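Local atomic coordinates of phenol hydroxylase component phN (Pseudomonas stutzeri, PDB entry 3U52), a protein that probably hydroxylates phenol and related aromatic compounds at a carboxylate-bound diiron centre, as the oxygenase subunit of a bacterial multicomponent monooxygenase. Residues F100-S105 with V169-V174; A66-K71 with Q230-R235; M280-P285 with W351-E356; S48-P53 with R128-M133. All blocks are in the same frame, centred on the assembly; numbering follows the deposited sequence.

Interaction 1: residues F100-S105 with V169-V174. With XE (xenon), chain R.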
# COMPACT_ATOMS: atom_id res chain seq x y z
N PHE A 100 -4.58 0.42 -24.54
CA PHE A 100 -3.37 0.08 -23.80
C PHE A 100 -3.17 -1.42 -23.57
O PHE A 100 -2.10 -1.93 -23.88
CB PHE A 100 -3.34 0.79 -22.46
CG PHE A 100 -2.00 0.68 -21.75
CD1 PHE A 100 -1.78 -0.32 -20.81
CD2 PHE A 100 -0.97 1.59 -22.02
CE1 PHE A 100 -0.56 -0.43 -20.17
CE2 PHE A 100 0.28 1.48 -21.36
CZ PHE A 100 0.48 0.48 -20.45
N ILE A 101 -4.17 -2.12 -23.03
CA ILE A 101 -4.04 -3.55 -22.73
C ILE A 101 -3.90 -4.47 -23.96
O ILE A 101 -3.30 -5.56 -23.86
CB ILE A 101 -5.19 -4.05 -21.83
CG1 ILE A 101 -4.79 -5.35 -21.11
CG2 ILE A 101 -6.51 -4.25 -22.66
CD1 ILE A 101 -5.78 -5.83 -20.06
N SER A 102 -4.46 -4.06 -25.11
CA SER A 102 -4.39 -4.87 -26.30
C SER A 102 -3.24 -4.47 -27.25
O SER A 102 -2.76 -5.31 -28.05
CB SER A 102 -5.75 -4.88 -27.00
OG SER A 102 -6.14 -3.57 -27.30
N GLY A 103 -2.78 -3.21 -27.15
CA GLY A 103 -1.70 -2.72 -28.02
C GLY A 103 -0.35 -2.39 -27.38
O GLY A 103 0.70 -2.42 -28.08
N ILE A 104 -0.35 -2.07 -26.09
CA ILE A 104 0.90 -1.64 -25.42
C ILE A 104 1.40 -2.69 -24.42
O ILE A 104 2.59 -3.09 -24.50
CB ILE A 104 0.85 -0.22 -24.77
CG1 ILE A 104 0.80 0.87 -25.83
CG2 ILE A 104 2.13 0.06 -23.98
CD1 ILE A 104 -0.60 1.35 -26.12
N SER A 105 0.52 -3.20 -23.54
CA SER A 105 0.97 -4.29 -22.64
C SER A 105 1.66 -5.48 -23.33
O SER A 105 2.64 -6.03 -22.80
CB SER A 105 -0.14 -4.86 -21.77
OG SER A 105 -0.52 -3.94 -20.78
N VAL A 169 -6.26 -8.83 -34.59
CA VAL A 169 -7.03 -7.64 -34.95
C VAL A 169 -6.28 -6.67 -35.84
O VAL A 169 -5.12 -6.35 -35.60
CB VAL A 169 -7.57 -6.89 -33.69
CG1 VAL A 169 -8.26 -5.62 -34.09
CG2 VAL A 169 -8.54 -7.76 -32.90
N TRP A 170 -6.99 -6.16 -36.84
CA TRP A 170 -6.39 -5.33 -37.87
C TRP A 170 -5.46 -4.25 -37.32
O TRP A 170 -4.27 -4.25 -37.65
CB TRP A 170 -7.46 -4.80 -38.88
CG TRP A 170 -8.44 -3.80 -38.28
CD1 TRP A 170 -9.57 -4.08 -37.54
CD2 TRP A 170 -8.35 -2.36 -38.36
NE1 TRP A 170 -10.18 -2.89 -37.12
CE2 TRP A 170 -9.45 -1.82 -37.62
CE3 TRP A 170 -7.42 -1.47 -38.96
CZ2 TRP A 170 -9.66 -0.42 -37.49
CZ3 TRP A 170 -7.65 -0.05 -38.83
CH2 TRP A 170 -8.76 0.45 -38.12
N TYR A 171 -5.95 -3.38 -36.44
CA TYR A 171 -5.16 -2.19 -36.04
C TYR A 171 -4.00 -2.53 -35.06
O TYR A 171 -3.02 -1.81 -34.94
CB TYR A 171 -6.12 -1.12 -35.47
CG TYR A 171 -6.57 -1.39 -34.03
CD1 TYR A 171 -5.80 -0.90 -32.98
CD2 TYR A 171 -7.72 -2.11 -33.74
CE1 TYR A 171 -6.14 -1.13 -31.68
CE2 TYR A 171 -8.09 -2.36 -32.42
CZ TYR A 171 -7.26 -1.85 -31.39
OH TYR A 171 -7.48 -2.03 -30.04
N LEU A 172 -4.13 -3.64 -34.34
CA LEU A 172 -3.06 -4.16 -33.47
C LEU A 172 -1.89 -4.79 -34.22
O LEU A 172 -0.84 -5.03 -33.63
CB LEU A 172 -3.66 -5.18 -32.46
CG LEU A 172 -4.74 -4.51 -31.58
CD1 LEU A 172 -5.49 -5.53 -30.72
CD2 LEU A 172 -4.05 -3.47 -30.68
N SER A 173 -2.04 -5.05 -35.52
CA SER A 173 -0.84 -5.41 -36.30
C SER A 173 0.21 -4.27 -36.41
O SER A 173 1.37 -4.55 -36.71
CB SER A 173 -1.20 -5.94 -37.70
OG SER A 173 -1.41 -4.82 -38.61
N VAL A 174 -0.20 -3.01 -36.19
CA VAL A 174 0.72 -1.85 -36.09
C VAL A 174 1.73 -2.02 -34.96
O VAL A 174 2.95 -2.10 -35.23
CB VAL A 174 -0.06 -0.51 -36.01
CG1 VAL A 174 0.85 0.64 -36.08
CG2 VAL A 174 -1.15 -0.45 -37.12
XE XE R . -10.93 -2.27 -40.98

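Interaction 2: residues A66-K71 with Q230-R235. With FE (Fe (III) ion), chain H.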
# COMPACT_ATOMS: atom_id res chain seq x y z
N ALA A 66 11.07 -4.89 -4.14
CA ALA A 66 10.07 -5.47 -3.24
C ALA A 66 9.30 -4.37 -2.48
O ALA A 66 8.08 -4.47 -2.29
CB ALA A 66 10.69 -6.46 -2.27
N GLU A 67 10.00 -3.30 -2.12
CA GLU A 67 9.40 -2.14 -1.43
C GLU A 67 8.36 -1.41 -2.30
O GLU A 67 7.23 -1.15 -1.82
CB GLU A 67 10.47 -1.18 -0.88
CG GLU A 67 9.91 0.06 -0.16
CD GLU A 67 9.25 -0.24 1.24
OE1 GLU A 67 9.41 -1.38 1.77
OE2 GLU A 67 8.57 0.68 1.80
N LYS A 68 8.70 -1.15 -3.57
CA LYS A 68 7.79 -0.55 -4.53
C LYS A 68 6.58 -1.44 -4.78
O LYS A 68 5.43 -0.95 -4.80
CB LYS A 68 8.51 -0.30 -5.86
CG LYS A 68 9.78 0.61 -5.70
CD LYS A 68 10.80 0.45 -6.91
CE LYS A 68 10.15 0.68 -8.26
NZ LYS A 68 9.74 2.10 -8.23
N GLU A 69 6.82 -2.75 -5.00
CA GLU A 69 5.74 -3.74 -5.21
C GLU A 69 4.73 -3.89 -4.07
O GLU A 69 3.52 -3.99 -4.31
CB GLU A 69 6.30 -5.13 -5.55
CG GLU A 69 7.02 -5.21 -6.90
CD GLU A 69 6.06 -5.29 -8.08
OE1 GLU A 69 5.89 -4.28 -8.82
OE2 GLU A 69 5.48 -6.39 -8.28
N LYS A 70 5.22 -3.98 -2.85
CA LYS A 70 4.35 -4.09 -1.70
C LYS A 70 3.42 -2.86 -1.61
O LYS A 70 2.25 -3.01 -1.35
CB LYS A 70 5.16 -4.35 -0.44
CG LYS A 70 4.26 -4.67 0.81
CD LYS A 70 4.76 -5.90 1.68
CE LYS A 70 6.07 -5.58 2.49
NZ LYS A 70 6.20 -6.32 3.83
N LYS A 71 3.96 -1.67 -1.92
CA LYS A 71 3.17 -0.43 -1.95
C LYS A 71 2.15 -0.37 -3.09
O LYS A 71 1.01 0.01 -2.86
CB LYS A 71 4.06 0.82 -1.90
CG LYS A 71 4.89 0.88 -0.58
CD LYS A 71 5.50 2.25 -0.30
CE LYS A 71 6.53 2.66 -1.36
NZ LYS A 71 7.69 3.41 -0.73
N GLN A 230 8.60 4.85 -12.83
CA GLN A 230 9.59 5.94 -13.04
C GLN A 230 11.05 5.58 -12.78
O GLN A 230 11.89 5.81 -13.66
CB GLN A 230 9.24 7.20 -12.26
CG GLN A 230 8.10 7.95 -12.93
CD GLN A 230 7.72 9.20 -12.17
OE1 GLN A 230 7.72 9.20 -10.94
NE2 GLN A 230 7.42 10.28 -12.89
N SER A 231 11.35 5.02 -11.62
CA SER A 231 12.72 4.62 -11.32
C SER A 231 13.23 3.55 -12.30
O SER A 231 14.40 3.52 -12.62
CB SER A 231 12.89 4.17 -9.87
OG SER A 231 12.06 3.06 -9.57
N ASP A 232 12.34 2.68 -12.79
CA ASP A 232 12.72 1.68 -13.76
C ASP A 232 13.14 2.40 -15.04
O ASP A 232 14.19 2.12 -15.56
CB ASP A 232 11.55 0.73 -14.11
CG ASP A 232 11.10 -0.17 -12.96
OD1 ASP A 232 11.83 -0.37 -11.97
OD2 ASP A 232 9.99 -0.72 -13.08
N GLU A 233 12.31 3.33 -15.52
CA GLU A 233 12.56 3.99 -16.81
C GLU A 233 13.77 4.87 -16.80
O GLU A 233 14.37 5.03 -17.85
CB GLU A 233 11.36 4.82 -17.32
CG GLU A 233 10.12 3.98 -17.62
CD GLU A 233 10.41 2.70 -18.44
OE1 GLU A 233 9.93 1.64 -18.02
OE2 GLU A 233 11.09 2.72 -19.49
N ALA A 234 14.12 5.42 -15.64
CA ALA A 234 15.39 6.11 -15.49
C ALA A 234 16.57 5.20 -15.85
O ALA A 234 17.52 5.65 -16.49
CB ALA A 234 15.55 6.65 -14.06
N ARG A 235 16.56 3.94 -15.41
CA ARG A 235 17.62 3.03 -15.81
C ARG A 235 17.53 2.73 -17.33
O ARG A 235 18.55 2.55 -18.01
CB ARG A 235 17.49 1.71 -15.04
CG ARG A 235 17.75 1.83 -13.54
CD ARG A 235 17.98 0.44 -12.96
NE ARG A 235 16.81 -0.44 -13.09
CZ ARG A 235 15.79 -0.43 -12.23
NH1 ARG A 235 15.81 0.39 -11.18
NH2 ARG A 235 14.76 -1.24 -12.38
FE FE H . 11.18 0.76 -20.05

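Interaction 3: residues M280-P285 with W351-E356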
# COMPACT_ATOMS: atom_id res chain seq x y z
N MET A 280 -4.64 10.79 -26.66
CA MET A 280 -4.55 11.96 -25.79
C MET A 280 -5.44 13.13 -26.27
O MET A 280 -5.97 13.87 -25.43
CB MET A 280 -3.10 12.42 -25.55
CG MET A 280 -2.43 13.10 -26.74
SD MET A 280 -0.65 13.30 -26.46
CE MET A 280 -0.58 14.66 -25.33
N ASP A 281 -5.61 13.30 -27.58
CA ASP A 281 -6.43 14.42 -28.07
C ASP A 281 -7.92 14.12 -27.93
O ASP A 281 -8.70 15.05 -27.64
CB ASP A 281 -6.13 14.77 -29.53
CG ASP A 281 -4.87 15.60 -29.68
OD1 ASP A 281 -4.54 15.99 -30.80
OD2 ASP A 281 -4.20 15.93 -28.68
N TYR A 282 -8.31 12.84 -28.13
CA TYR A 282 -9.75 12.46 -28.21
C TYR A 282 -10.31 11.54 -27.10
O TYR A 282 -11.47 11.69 -26.70
CB TYR A 282 -10.04 11.76 -29.56
CG TYR A 282 -10.05 12.72 -30.72
CD1 TYR A 282 -8.86 13.08 -31.39
CD2 TYR A 282 -11.24 13.30 -31.14
CE1 TYR A 282 -8.86 14.00 -32.44
CE2 TYR A 282 -11.27 14.22 -32.20
CZ TYR A 282 -10.09 14.55 -32.85
OH TYR A 282 -10.17 15.45 -33.88
N MET A 283 -9.51 10.57 -26.66
CA MET A 283 -10.05 9.58 -25.73
C MET A 283 -10.06 10.03 -24.26
O MET A 283 -10.76 9.42 -23.45
CB MET A 283 -9.37 8.23 -25.88
CG MET A 283 -9.52 7.58 -27.27
SD MET A 283 -8.80 5.95 -27.05
CE MET A 283 -9.54 4.98 -28.32
N LEU A 284 -9.29 11.07 -23.93
CA LEU A 284 -9.27 11.57 -22.54
C LEU A 284 -10.34 12.67 -22.33
O LEU A 284 -10.28 13.69 -23.00
CB LEU A 284 -7.87 12.10 -22.17
CG LEU A 284 -6.66 11.17 -22.34
CD1 LEU A 284 -5.36 11.93 -22.09
CD2 LEU A 284 -6.77 9.94 -21.41
N PRO A 285 -11.33 12.42 -21.44
CA PRO A 285 -12.33 13.45 -21.10
C PRO A 285 -11.70 14.76 -20.61
O PRO A 285 -12.05 15.84 -21.13
CB PRO A 285 -13.19 12.77 -20.02
CG PRO A 285 -13.14 11.31 -20.38
CD PRO A 285 -11.68 11.10 -20.81
N TRP A 351 -16.74 8.17 -30.93
CA TRP A 351 -17.93 9.00 -30.72
C TRP A 351 -17.54 10.32 -31.33
O TRP A 351 -16.38 10.52 -31.67
CB TRP A 351 -18.22 9.21 -29.21
CG TRP A 351 -17.00 9.73 -28.43
CD1 TRP A 351 -16.63 11.05 -28.29
CD2 TRP A 351 -15.98 8.96 -27.75
NE1 TRP A 351 -15.45 11.15 -27.58
CE2 TRP A 351 -15.03 9.89 -27.22
CE3 TRP A 351 -15.79 7.60 -27.51
CZ2 TRP A 351 -13.91 9.48 -26.47
CZ3 TRP A 351 -14.64 7.19 -26.77
CH2 TRP A 351 -13.73 8.12 -26.27
N ILE A 352 -18.51 11.21 -31.46
CA ILE A 352 -18.18 12.57 -31.87
C ILE A 352 -17.82 13.41 -30.62
O ILE A 352 -18.54 13.38 -29.65
CB ILE A 352 -19.37 13.17 -32.69
CG1 ILE A 352 -19.53 12.34 -33.97
CG2 ILE A 352 -19.15 14.65 -33.01
CD1 ILE A 352 -20.84 12.57 -34.66
N PRO A 353 -16.69 14.14 -30.64
CA PRO A 353 -16.28 14.98 -29.51
C PRO A 353 -17.37 16.01 -29.10
O PRO A 353 -18.12 16.50 -29.97
CB PRO A 353 -15.02 15.70 -30.05
CG PRO A 353 -15.12 15.54 -31.63
CD PRO A 353 -15.72 14.19 -31.76
N GLU A 354 -17.46 16.33 -27.81
CA GLU A 354 -18.42 17.35 -27.32
C GLU A 354 -18.05 18.70 -27.88
O GLU A 354 -16.91 18.90 -28.28
CB GLU A 354 -18.42 17.45 -25.79
CG GLU A 354 -18.61 16.16 -25.05
CD GLU A 354 -19.87 15.42 -25.46
OE1 GLU A 354 -19.82 14.17 -25.53
OE2 GLU A 354 -20.92 16.07 -25.72
N LYS A 355 -18.97 19.66 -27.85
CA LYS A 355 -18.67 20.98 -28.44
C LYS A 355 -17.50 21.68 -27.69
O LYS A 355 -16.66 22.35 -28.30
CB LYS A 355 -19.95 21.84 -28.56
CG LYS A 355 -20.24 22.73 -27.34
CD LYS A 355 -19.63 24.16 -27.47
CE LYS A 355 -19.04 24.74 -26.14
NZ LYS A 355 -20.00 24.89 -24.99
N GLU A 356 -17.40 21.47 -26.38
CA GLU A 356 -16.28 22.00 -25.60
C GLU A 356 -14.89 21.42 -25.98
O GLU A 356 -13.91 22.13 -26.00
CB GLU A 356 -16.55 21.84 -24.10
CG GLU A 356 -17.01 20.44 -23.66
CD GLU A 356 -18.56 20.28 -23.53
OE1 GLU A 356 -19.00 19.70 -22.49
OE2 GLU A 356 -19.34 20.72 -24.43
O HOH W 1 -13.32 13.45 -27.54

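Interaction 4: residues S48-P53 with R128-M133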
# COMPACT_ATOMS: atom_id res chain seq x y z
N SER A 48 35.42 -3.58 -22.86
CA SER A 48 35.77 -3.01 -21.55
C SER A 48 35.52 -1.49 -21.49
O SER A 48 35.40 -0.89 -20.40
CB SER A 48 37.22 -3.34 -21.19
OG SER A 48 38.07 -2.39 -21.81
N GLN A 49 35.40 -0.87 -22.65
CA GLN A 49 35.01 0.52 -22.65
C GLN A 49 33.52 0.77 -22.39
O GLN A 49 33.09 1.92 -22.26
CB GLN A 49 35.50 1.19 -23.90
CG GLN A 49 37.00 1.20 -23.91
CD GLN A 49 37.55 1.66 -25.21
OE1 GLN A 49 38.52 2.43 -25.23
NE2 GLN A 49 36.97 1.19 -26.31
N TRP A 50 32.74 -0.31 -22.30
CA TRP A 50 31.36 -0.22 -21.81
C TRP A 50 31.31 0.44 -20.42
O TRP A 50 32.01 -0.02 -19.50
CB TRP A 50 30.73 -1.63 -21.75
CG TRP A 50 29.31 -1.60 -21.27
CD1 TRP A 50 28.85 -1.83 -20.01
CD2 TRP A 50 28.17 -1.29 -22.05
NE1 TRP A 50 27.48 -1.69 -19.95
CE2 TRP A 50 27.04 -1.36 -21.20
CE3 TRP A 50 27.98 -0.99 -23.41
CZ2 TRP A 50 25.72 -1.13 -21.67
CZ3 TRP A 50 26.67 -0.74 -23.87
CH2 TRP A 50 25.56 -0.80 -22.99
N GLU A 51 30.54 1.52 -20.26
CA GLU A 51 30.30 2.13 -18.94
C GLU A 51 28.96 1.68 -18.43
O GLU A 51 27.96 1.80 -19.15
CB GLU A 51 30.32 3.68 -19.01
CG GLU A 51 31.71 4.32 -19.31
CD GLU A 51 32.81 3.90 -18.32
OE1 GLU A 51 32.55 3.88 -17.08
OE2 GLU A 51 33.95 3.60 -18.80
N ASP A 52 28.91 1.14 -17.22
CA ASP A 52 27.64 0.61 -16.67
C ASP A 52 26.65 1.75 -16.53
O ASP A 52 26.98 2.78 -15.99
CB ASP A 52 27.87 -0.11 -15.33
CG ASP A 52 29.00 -1.17 -15.40
OD1 ASP A 52 30.01 -1.01 -14.68
OD2 ASP A 52 28.92 -2.14 -16.17
N PRO A 53 25.45 1.60 -17.12
CA PRO A 53 24.45 2.68 -17.04
C PRO A 53 23.82 2.84 -15.67
O PRO A 53 23.21 3.90 -15.38
CB PRO A 53 23.42 2.30 -18.10
CG PRO A 53 23.56 0.79 -18.26
CD PRO A 53 25.01 0.47 -17.95
N ARG A 128 25.52 -7.49 -21.06
CA ARG A 128 24.58 -8.60 -20.74
C ARG A 128 23.80 -8.37 -19.45
O ARG A 128 22.58 -8.58 -19.40
CB ARG A 128 25.30 -9.96 -20.60
CG ARG A 128 25.89 -10.51 -21.97
CD ARG A 128 26.05 -12.04 -21.96
NE ARG A 128 26.95 -12.46 -20.87
CZ ARG A 128 28.29 -12.49 -20.96
NH1 ARG A 128 29.03 -12.87 -19.92
NH2 ARG A 128 28.89 -12.16 -22.10
N VAL A 129 24.50 -7.99 -18.39
CA VAL A 129 23.79 -7.69 -17.14
C VAL A 129 22.77 -6.52 -17.27
O VAL A 129 21.68 -6.59 -16.73
CB VAL A 129 24.78 -7.36 -16.00
CG1 VAL A 129 24.02 -7.08 -14.67
CG2 VAL A 129 25.72 -8.53 -15.80
N ALA A 130 23.13 -5.43 -17.95
CA ALA A 130 22.18 -4.30 -18.13
C ALA A 130 20.93 -4.80 -18.86
O ALA A 130 19.80 -4.47 -18.46
CB ALA A 130 22.82 -3.17 -18.92
N CYS A 131 21.14 -5.59 -19.92
CA CYS A 131 20.02 -6.12 -20.72
C CYS A 131 19.14 -7.06 -19.94
O CYS A 131 17.92 -7.04 -20.11
CB CYS A 131 20.49 -6.83 -22.00
SG CYS A 131 21.13 -5.66 -23.18
N GLN A 132 19.75 -7.88 -19.10
CA GLN A 132 18.97 -8.82 -18.29
C GLN A 132 18.15 -8.09 -17.23
O GLN A 132 17.06 -8.52 -16.89
CB GLN A 132 19.87 -9.80 -17.60
CG GLN A 132 20.52 -10.84 -18.54
CD GLN A 132 21.48 -11.74 -17.77
OE1 GLN A 132 21.50 -11.75 -16.52
NE2 GLN A 132 22.33 -12.45 -18.49
N MET A 133 18.70 -7.05 -16.63
CA MET A 133 17.92 -6.30 -15.62
C MET A 133 16.76 -5.59 -16.31
O MET A 133 15.65 -5.57 -15.76
CB MET A 133 18.78 -5.33 -14.90
CG MET A 133 18.28 -5.17 -13.46
SD MET A 133 19.37 -4.07 -12.48
CE MET A 133 20.59 -5.32 -11.97

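Interaction 1: residues F100-S105 with V169-V174
Leu-172 drives both of its methyl groups against the end of helix 94-103. CD2 settles 3.6 Å from CA of Gly-103 and 3.5 Å from the carbonyl O of Ser-102, while CD1 lies 3.8 Å from CB of Ser-102. With CG beside the backbone N and opposite the carbonyl carbon (chi1 -60°), the isobutyl fork spans both residues. Gly-103 lets the methyl come in this close, since a beta carbon on it would stand only 3.4 Å from CD2. Beside this fork the Tyr-171 ring brings its OH to 3.4 Å from OG of Ser-102.

The polar ends have partners further out. Ser-102 OG bonds to the carbonyl of Lys-98 in its own helix, Tyr-171 OH to Asn-347, and the carbonyl of Ser-102 accepts from His-166. Next along, Trp-170 holds a xenon over the centre of one ring face, 3.6 Å above the plane, with CB of Tyr-171 on the opposite face. On the other segment, the carbonyl of Phe-100 accepts from both Ile-104 N and Ser-105 N, where one helix gives way to the next.

Across the buried interface the dominant contact is therefore apolar: a leucine fork covers a helix end where the carbonyl of Ser-102 is already bonded to His-166, and xenon shows that the aromatic pocket behind Trp-170 admits a small apolar guest.

Interaction 2: residues A66-K71 with Q230-R235
Lys-68 reaches across to Ser-231 and donates a hydrogen bond from NZ to OG, 2.8 Å long. The lysine starts with CG beside its backbone N (chi1 -58°), runs on nearly extended, and then bends twice, at chi3 and chi4. This hooked end brings CE to 3.3 Å from the same OG, so the ammonium and the methylene before it both close on the serine. Ser-231 holds OG between its own N and carbonyl carbon (chi1 60°), a setting that presents the oxygen to the incoming amine. NZ also donates to the carbonyl of Ser-228, and two acceptors on helix 220-250 thus fix the amine. An alanine in place of Lys-68 would probably leave Ser-231 OG and the Ser-228 carbonyl without this shared donor and open a gap between the two helices.

Asp-232 lies alongside, its OD1 4.2 Å from Lys-68 CE. That oxygen pairs with Arg-235 NH2 in a salt bridge whose hydrogen bond is weak, 3.1 Å long with an N-H...O angle of 129°. OD2 is hydrogen-bonded to NE2 of His-141, an iron ligand, and salt-bridged to Arg-140, so Asp-232 stands in the second shell of the diiron site. Glu-233 presents its carboxylate to the other iron, with OE2 at 2.0 Å and OE1 at 2.5 Å from the metal; Glu-199 and His-236 add to that site.

The contact thus clips helix 58-81 onto ligand-bearing helix 220-250, beside helix 125-155. The outer side of helix 58-81 meets the second subunit, where Glu-67 pairs with Lys-70 of that chain.

Interaction 3: residues M280-P285 with W351-E356
Trp-351 turns the edge of its indole toward the backbone of Tyr-282, whose carbonyl O lies near the ring plane, 3.3 Å from CZ2. CG sits between its backbone N and carbonyl carbon (chi1 53°), bringing this edge to the Tyr-282 oxygen. The same carbonyl is tied to the indole by a water that donates to it at 2.7 Å and accepts from Trp-351 NE1 at 3.1 Å. Met-283 comes in obliquely: its CA is 3.9 Å from CZ2 and its CG 4.4 Å from CH2. The tyrosine ring offers an edge in turn: Pro-353 CG approaches CE2 close to the ring plane, at 4.1 Å.

These residues join the end of helix 254-283, which closes with a wider pi-type turn, to the loop leading into helix 355-364. Glu-354 is the N-cap there, and its N bonds to the carboxylate of Glu-357. Trp-336 of helix 331-342 completes the aromatic cluster, stacked on Tyr-282 and edge-to-face with Trp-351, while Tyr-282 OH bonds to Tyr-377 and His-333. A leucine at the Trp-351 position would probably leave the bridging water without its N-H donor and open a gap beside Met-283. Pro-353 also packs on Tyr-377 of helix 369-385 and on Met-358.

Interaction 4: residues S48-P53 with R128-M133
Trp-50 and Pro-53 both lean on the methyl group of Ala-130. The indole can be followed outward. From CB, the ring carbon CG lies anti to the backbone N (chi1 -180°), which carries the indole toward helix 125-155. On the pyrrole side CD1 passes 3.9 Å from OD2 of Asp-52, which sits at the ring edge, in plane; that carboxylate is engaged in a salt bridge with Arg-19. Next comes NE1, 3.8 Å from CD of Pro-53, so the proline ring packs beside the indole within the same loop. Further on CZ2 makes the step across to the helix, 4.5 Å from Ala-130 CB. Around the indole, Phe-246 meets it edge-to-face, and Leu-239 and Glu-242 of helix 220-250 pack on it.

Pro-53 adds the closer half of the grip: its CG rests 4.1 Å from the same Ala-130 CB. The small alanine methyl thus serves both rings. No hydrogen bond crosses between the segments. The loop's polar ties go to other partners, such as Glu-51 N to Glu-242 and the carbonyl of Trp-50 to Arg-19.

What results is an N-terminal loop laid over two helices of the diiron bundle, 125-155 and 220-250, each of which supplies a Glu-X-X-His pair of iron ligands, as in other bacterial multicomponent monooxygenases. Trp-50, with Trp-47, Phe-188 and Leu-191, also lines an apolar pocket that binds xenon here.

From the N terminus, three loops open before any closes. Loop 48-53 starts interaction 4, helix 58-81 starts interaction 2, and the end of helix 94-103 starts interaction 1. Helix 125-155 then closes interaction 4, residues 169-174 close interaction 1, and helix 220-250 closes interaction 2. Interaction 1 therefore sits wholly within the span of interaction 2, while interaction 4 crosses both. Interactions 2 and 4 come within about 4 Å at their nearest atoms and bind outer elements to the iron-bearing helices. Interaction 3 follows in series, tying helix 254-283 to the approach to helix 355-364, across the chain's centre from interaction 4.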